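Local coordinates for putative permease protein, ABC transporter (Porphyromonas gingivalis, PDB 3IS6) that is largely the MacB-like periplasmic core domain of a putative ABC transporter permease, and probably takes part in transmembrane transport, at residues K18-R23 against H220-P225; F36-G41 against R179-V184. One frame throughout, in Å; residues are numbered along the deposited sequence.

Contact 1 of 2, residues K18-R23 against H220-P225; sequences KTHGTR and HYSLTP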
loop_
_atom_site.group_PDB
_atom_site.type_symbol
_atom_site.label_atom_id
_atom_site.label_comp_id
_atom_site.label_asym_id
_atom_site.label_seq_id
_atom_site.Cartn_x
_atom_site.Cartn_y
_atom_site.Cartn_z
ATOM N N LYS A 18 -10.640 -20.005 -6.015
ATOM C CA LYS A 18 -11.844 -19.632 -5.322
ATOM C C LYS A 18 -11.800 -20.090 -3.874
ATOM O O LYS A 18 -11.046 -20.940 -3.518
ATOM C CB LYS A 18 -13.084 -20.207 -6.001
ATOM C CG LYS A 18 -13.207 -19.918 -7.451
ATOM C CD LYS A 18 -14.393 -19.094 -7.737
ATOM C CE LYS A 18 -15.540 -19.507 -6.924
ATOM N NZ LYS A 18 -16.350 -18.397 -6.594
ATOM N N THR A 19 -12.618 -19.469 -3.060
ATOM C CA THR A 19 -12.689 -19.759 -1.663
ATOM C C THR A 19 -14.127 -20.024 -1.298
ATOM O O THR A 19 -14.989 -19.259 -1.660
ATOM C CB THR A 19 -12.226 -18.571 -0.853
ATOM O OG1 THR A 19 -10.992 -18.092 -1.367
ATOM C CG2 THR A 19 -12.056 -18.928 0.576
ATOM N N HIS A 20 -14.360 -21.097 -0.557
ATOM C CA HIS A 20 -15.681 -21.488 -0.104
ATOM C C HIS A 20 -15.699 -21.798 1.388
ATOM O O HIS A 20 -14.731 -22.240 1.935
ATOM C CB HIS A 20 -16.126 -22.730 -0.834
ATOM C CG HIS A 20 -16.153 -22.593 -2.308
ATOM N ND1 HIS A 20 -17.133 -21.900 -2.967
ATOM C CD2 HIS A 20 -15.331 -23.077 -3.258
ATOM C CE1 HIS A 20 -16.902 -21.950 -4.260
ATOM N NE2 HIS A 20 -15.816 -22.661 -4.462
ATOM N N GLY A 21 -16.825 -21.593 2.029
ATOM C CA GLY A 21 -16.922 -21.867 3.442
ATOM C C GLY A 21 -18.171 -21.324 4.064
ATOM O O GLY A 21 -19.121 -21.085 3.386
ATOM N N THR A 22 -18.132 -21.116 5.361
ATOM C CA THR A 22 -19.276 -20.704 6.120
ATOM C C THR A 22 -18.855 -19.828 7.262
ATOM O O THR A 22 -17.770 -19.936 7.734
ATOM C CB THR A 22 -20.005 -21.900 6.720
ATOM O OG1 THR A 22 -19.135 -22.563 7.627
ATOM C CG2 THR A 22 -20.433 -22.871 5.670
ATOM N N ARG A 23 -19.743 -18.942 7.675
ATOM C CA ARG A 23 -19.510 -17.985 8.736
ATOM C C ARG A 23 -20.691 -18.113 9.667
ATOM O O ARG A 23 -21.605 -18.863 9.386
ATOM C CB ARG A 23 -19.463 -16.574 8.157
ATOM C CG ARG A 23 -19.163 -15.440 9.111
ATOM C CD ARG A 23 -18.420 -14.280 8.409
ATOM N NE ARG A 23 -19.329 -13.427 7.651
ATOM C CZ ARG A 23 -19.017 -12.273 7.079
ATOM N NH1 ARG A 23 -17.790 -11.808 7.148
ATOM N NH2 ARG A 23 -19.943 -11.583 6.438
ATOM N N HIS A 220 -11.997 -22.866 2.688
ATOM C CA HIS A 220 -11.000 -23.581 1.957
ATOM C C HIS A 220 -10.937 -23.093 0.522
ATOM O O HIS A 220 -11.854 -22.512 0.042
ATOM C CB HIS A 220 -11.283 -25.065 1.986
ATOM C CG HIS A 220 -12.549 -25.450 1.309
ATOM N ND1 HIS A 220 -13.765 -25.425 1.941
ATOM C CD2 HIS A 220 -12.790 -25.854 0.051
ATOM C CE1 HIS A 220 -14.698 -25.804 1.102
ATOM N NE2 HIS A 220 -14.133 -26.076 -0.051
ATOM N N TYR A 221 -9.831 -23.375 -0.132
ATOM C CA TYR A 221 -9.528 -22.975 -1.479
ATOM C C TYR A 221 -9.770 -24.084 -2.462
ATOM O O TYR A 221 -9.527 -25.216 -2.180
ATOM C CB TYR A 221 -8.060 -22.568 -1.583
ATOM C CG TYR A 221 -7.686 -21.448 -0.674
ATOM C CD1 TYR A 221 -8.148 -20.177 -0.887
ATOM C CD2 TYR A 221 -6.899 -21.661 0.406
ATOM C CE1 TYR A 221 -7.844 -19.170 -0.052
ATOM C CE2 TYR A 221 -6.575 -20.663 1.235
ATOM C CZ TYR A 221 -7.052 -19.413 1.015
ATOM O OH TYR A 221 -6.720 -18.418 1.867
ATOM N N SER A 222 -10.227 -23.745 -3.639
ATOM C CA SER A 222 -10.244 -24.695 -4.709
ATOM C C SER A 222 -10.085 -24.050 -6.048
ATOM O O SER A 222 -10.531 -22.972 -6.241
ATOM C CB SER A 222 -11.511 -25.514 -4.671
ATOM O OG SER A 222 -12.621 -24.722 -4.927
ATOM N N LEU A 223 -9.451 -24.747 -6.963
ATOM C CA LEU A 223 -9.275 -24.285 -8.304
ATOM C C LEU A 223 -10.507 -24.499 -9.154
ATOM O O LEU A 223 -11.097 -25.543 -9.115
ATOM C CB LEU A 223 -8.123 -24.992 -8.940
ATOM C CG LEU A 223 -6.819 -24.956 -8.189
ATOM C CD1 LEU A 223 -5.840 -25.668 -8.931
ATOM C CD2 LEU A 223 -6.348 -23.587 -7.975
ATOM N N THR A 224 -10.866 -23.490 -9.923
ATOM C CA THR A 224 -11.962 -23.540 -10.861
ATOM C C THR A 224 -11.503 -23.023 -12.215
ATOM O O THR A 224 -10.796 -22.092 -12.269
ATOM C CB THR A 224 -13.138 -22.711 -10.354
ATOM O OG1 THR A 224 -14.343 -23.281 -10.807
ATOM C CG2 THR A 224 -13.096 -21.343 -10.895
ATOM N N PRO A 225 -11.948 -23.613 -13.303
ATOM C CA PRO A 225 -11.488 -23.216 -14.619
ATOM C C PRO A 225 -11.823 -21.772 -14.899
ATOM O O PRO A 225 -12.834 -21.320 -14.484
ATOM C CB PRO A 225 -12.312 -24.104 -15.532
ATOM C CG PRO A 225 -12.629 -25.217 -14.754
ATOM C CD PRO A 225 -12.903 -24.708 -13.415
#
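T19 and Y221 face each other as a non-hydrogen-bonded pair of two antiparallel strands, with the hydrogen-bonded pairs K18–S222 and H20–H220 flanking them. The side chains of T19 and Y221 run alongside each other. CG of Y221 lies beside its backbone N (chi1 -59°), and the ring runs out next to T19, whose OG1 is 3.6 Å from CD1 of Y221, oblique to the ring. Threonine is short and beta-branched, which favours an extended strand and leaves the broad tyrosine ring to lie beside it on this buried face, where Y221 also touches V17.

The other face carries polar residues. CG of H220 sits between its backbone N and carbonyl carbon (chi1 64°), which brings the imidazole over to H20, where CE1 lies 3.9 Å from CB of H20. The H20 ring reaches the other way: OG of S222 sits at its edge, in the ring plane, 3.6 Å from CD2. Farther along, the aliphatic part of K18 crosses the methyl of T224, CG to CG2 3.7 Å. Its bent chain then carries NZ away to a salt bridge with D35, so one lysine serves both an apolar and an ionic neighbour.

Beneath these groups run four backbone bonds, the straightest from H20 N to H220 O at 2.9 Å (169°). On the other edge of strand 14-23, T19 and G21 bond to F36 and L34 of strand 32-36, while helix 196-206 packs against Y221 through Q203 and against S222 through D196.

Contact 2 of 2, residues F36-G41 against R179-V184; sequences FSQVSG and RYIAYV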
loop_
_atom_site.group_PDB
_atom_site.type_symbol
_atom_site.label_atom_id
_atom_site.label_comp_id
_atom_site.label_asym_id
_atom_site.label_seq_id
_atom_site.Cartn_x
_atom_site.Cartn_y
_atom_site.Cartn_z
ATOM N N PHE A 36 -15.993 -16.623 -2.528
ATOM C CA PHE A 36 -15.087 -15.575 -2.975
ATOM C C PHE A 36 -14.384 -15.958 -4.263
ATOM O O PHE A 36 -14.103 -17.096 -4.506
ATOM C CB PHE A 36 -13.977 -15.264 -1.986
ATOM C CG PHE A 36 -14.407 -15.069 -0.582
ATOM C CD1 PHE A 36 -15.689 -14.763 -0.256
ATOM C CD2 PHE A 36 -13.484 -15.180 0.437
ATOM C CE1 PHE A 36 -16.036 -14.582 1.025
ATOM C CE2 PHE A 36 -13.840 -15.004 1.705
ATOM C CZ PHE A 36 -15.123 -14.701 2.002
ATOM N N SER A 37 -14.116 -14.969 -5.084
ATOM C CA SER A 37 -13.375 -15.170 -6.291
ATOM C C SER A 37 -11.983 -14.567 -6.243
ATOM O O SER A 37 -11.264 -14.624 -7.195
ATOM C CB SER A 37 -14.143 -14.590 -7.448
ATOM O OG SER A 37 -15.231 -15.395 -7.757
ATOM N N GLN A 38 -11.663 -14.002 -5.099
ATOM C CA GLN A 38 -10.398 -13.347 -4.848
ATOM C C GLN A 38 -9.784 -13.887 -3.559
ATOM O O GLN A 38 -10.458 -14.458 -2.764
ATOM C CB GLN A 38 -10.565 -11.837 -4.822
ATOM C CG GLN A 38 -11.050 -11.287 -6.125
ATOM C CD GLN A 38 -11.054 -9.768 -6.247
ATOM O OE1 GLN A 38 -11.386 -9.251 -7.265
ATOM N NE2 GLN A 38 -10.681 -9.086 -5.217
ATOM N N VAL A 39 -8.481 -13.727 -3.420
ATOM C CA VAL A 39 -7.713 -14.283 -2.339
ATOM C C VAL A 39 -6.745 -13.265 -1.737
ATOM O O VAL A 39 -6.533 -12.202 -2.259
ATOM C CB VAL A 39 -6.921 -15.480 -2.772
ATOM C CG1 VAL A 39 -7.796 -16.571 -3.280
ATOM C CG2 VAL A 39 -5.928 -15.102 -3.790
ATOM N N SER A 40 -6.174 -13.658 -0.615
ATOM C CA SER A 40 -5.129 -12.942 0.080
ATOM C C SER A 40 -3.842 -13.028 -0.720
ATOM O O SER A 40 -3.684 -13.893 -1.516
ATOM C CB SER A 40 -4.917 -13.529 1.474
ATOM O OG SER A 40 -6.074 -13.502 2.259
ATOM N N GLY A 41 -2.917 -12.127 -0.476
ATOM C CA GLY A 41 -1.740 -11.991 -1.288
ATOM C C GLY A 41 -0.835 -13.188 -1.365
ATOM O O GLY A 41 -0.264 -13.460 -2.356
ATOM N N ARG A 179 -8.053 -9.231 -1.867
ATOM C CA ARG A 179 -8.107 -8.347 -3.001
ATOM C C ARG A 179 -7.354 -8.800 -4.248
ATOM O O ARG A 179 -7.315 -8.080 -5.187
ATOM C CB ARG A 179 -7.632 -6.963 -2.593
ATOM C CG ARG A 179 -6.164 -6.865 -2.314
ATOM C CD ARG A 179 -5.770 -5.450 -2.040
ATOM N NE ARG A 179 -5.854 -4.657 -3.227
ATOM C CZ ARG A 179 -5.893 -3.349 -3.270
ATOM N NH1 ARG A 179 -5.841 -2.644 -2.179
ATOM N NH2 ARG A 179 -5.983 -2.752 -4.420
ATOM N N TYR A 180 -6.767 -9.985 -4.223
ATOM C CA TYR A 180 -5.963 -10.499 -5.313
ATOM C C TYR A 180 -6.670 -11.607 -6.101
ATOM O O TYR A 180 -7.358 -12.391 -5.561
ATOM C CB TYR A 180 -4.646 -11.076 -4.801
ATOM C CG TYR A 180 -3.734 -10.122 -4.085
ATOM C CD1 TYR A 180 -2.671 -9.568 -4.706
ATOM C CD2 TYR A 180 -3.944 -9.798 -2.771
ATOM C CE1 TYR A 180 -1.850 -8.682 -4.056
ATOM C CE2 TYR A 180 -3.138 -8.934 -2.118
ATOM C CZ TYR A 180 -2.091 -8.379 -2.763
ATOM O OH TYR A 180 -1.294 -7.520 -2.110
ATOM N N ILE A 181 -6.440 -11.665 -7.383
ATOM C CA ILE A 181 -6.914 -12.756 -8.165
ATOM C C ILE A 181 -5.718 -13.633 -8.448
ATOM O O ILE A 181 -4.707 -13.172 -8.869
ATOM C CB ILE A 181 -7.492 -12.321 -9.475
ATOM C CG1 ILE A 181 -8.629 -11.338 -9.289
ATOM C CG2 ILE A 181 -7.973 -13.483 -10.213
ATOM C CD1 ILE A 181 -9.103 -10.794 -10.510
ATOM N N ALA A 182 -5.860 -14.907 -8.194
ATOM C CA ALA A 182 -4.773 -15.816 -8.394
ATOM C C ALA A 182 -5.084 -16.738 -9.541
ATOM O O ALA A 182 -6.029 -17.448 -9.502
ATOM C CB ALA A 182 -4.556 -16.591 -7.183
ATOM N N TYR A 183 -4.245 -16.695 -10.547
ATOM C CA TYR A 183 -4.384 -17.484 -11.723
ATOM C C TYR A 183 -3.370 -18.603 -11.690
ATOM O O TYR A 183 -2.236 -18.391 -11.403
ATOM C CB TYR A 183 -4.155 -16.655 -12.953
ATOM C CG TYR A 183 -5.078 -15.468 -13.149
ATOM C CD1 TYR A 183 -6.305 -15.608 -13.732
ATOM C CD2 TYR A 183 -4.712 -14.206 -12.743
ATOM C CE1 TYR A 183 -7.108 -14.554 -13.920
ATOM C CE2 TYR A 183 -5.530 -13.146 -12.920
ATOM C CZ TYR A 183 -6.721 -13.319 -13.515
ATOM O OH TYR A 183 -7.524 -12.255 -13.697
ATOM N N VAL A 184 -3.827 -19.793 -11.988
ATOM C CA VAL A 184 -3.009 -20.969 -11.961
ATOM C C VAL A 184 -3.103 -21.749 -13.256
ATOM O O VAL A 184 -4.168 -22.115 -13.652
ATOM C CB VAL A 184 -3.494 -21.869 -10.857
ATOM C CG1 VAL A 184 -2.674 -23.049 -10.734
ATOM C CG2 VAL A 184 -3.555 -21.173 -9.596
HETATM O O HOH W 1 -8.685 -15.692 -7.194
#
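Around V39 the contact forms a classic beta bulge: R179 and Y180 both face this one residue, on the approach to strand 181-186 of the MacB-like core domain, where the chain meets the loop between strand 32-36 and helix 43-50.

Backbone bonds make a single antiparallel bridge. V39 N donates to Y180 O at 2.8 Å, and Y180 N returns a bond to V39 O at 3.0 Å; in both, the donor lies in the carbonyl plane. A water extends the link, giving a hydrogen bond to S37 O and accepting one from A182 N.

Apolar contacts lie beside the bridge. CG2 of V39 is 4.0 Å from CB of A182, the compact alanine leaving room for the valine branch. Q38, with its CG beside the backbone N (chi1 -62°) and its chain extended beyond, passes I181 CG1 with its own CG.

Polar ends are held from outside. The long glutamine carries its amide NE2 past R179 CA, at 3.5 Å, to hydrogen-bond with D178 O; Y180 OH bonds S170 OG, and the R179 guanidinium bonds T61 through NE.

The Y180 ring has V39 O at its edge, in plane, while the CH-pi contact comes from G41. With no side chain to obstruct, the glycine comes over one face: its CA stands 3.7 Å from the Y180 ring centroid, 23° off the normal.

How the contacts relate
From the N terminus, strand 14-23 comes first and supplies 18-23; strand 32-36 and the loop 36-41 follow. That loop meets 179-184 after 137 intervening residues, and here contact 2 closes the smaller loop. The chain then continues through helices 196-206 and 210-214 to strand 218-225, whose return to 18-23 closes the larger loop of contact 1, so the two loops nest without crossing. The contact centres lie about 10 Å apart. They are joined directly: K18 NZ of contact 1 reaches F36 O and S37 OG of contact 2 by weak hydrogen bonds. Strand 14-23, which pairs with 32-36, 181-186 and 218-225, is the shared element tying both closures into one sheet.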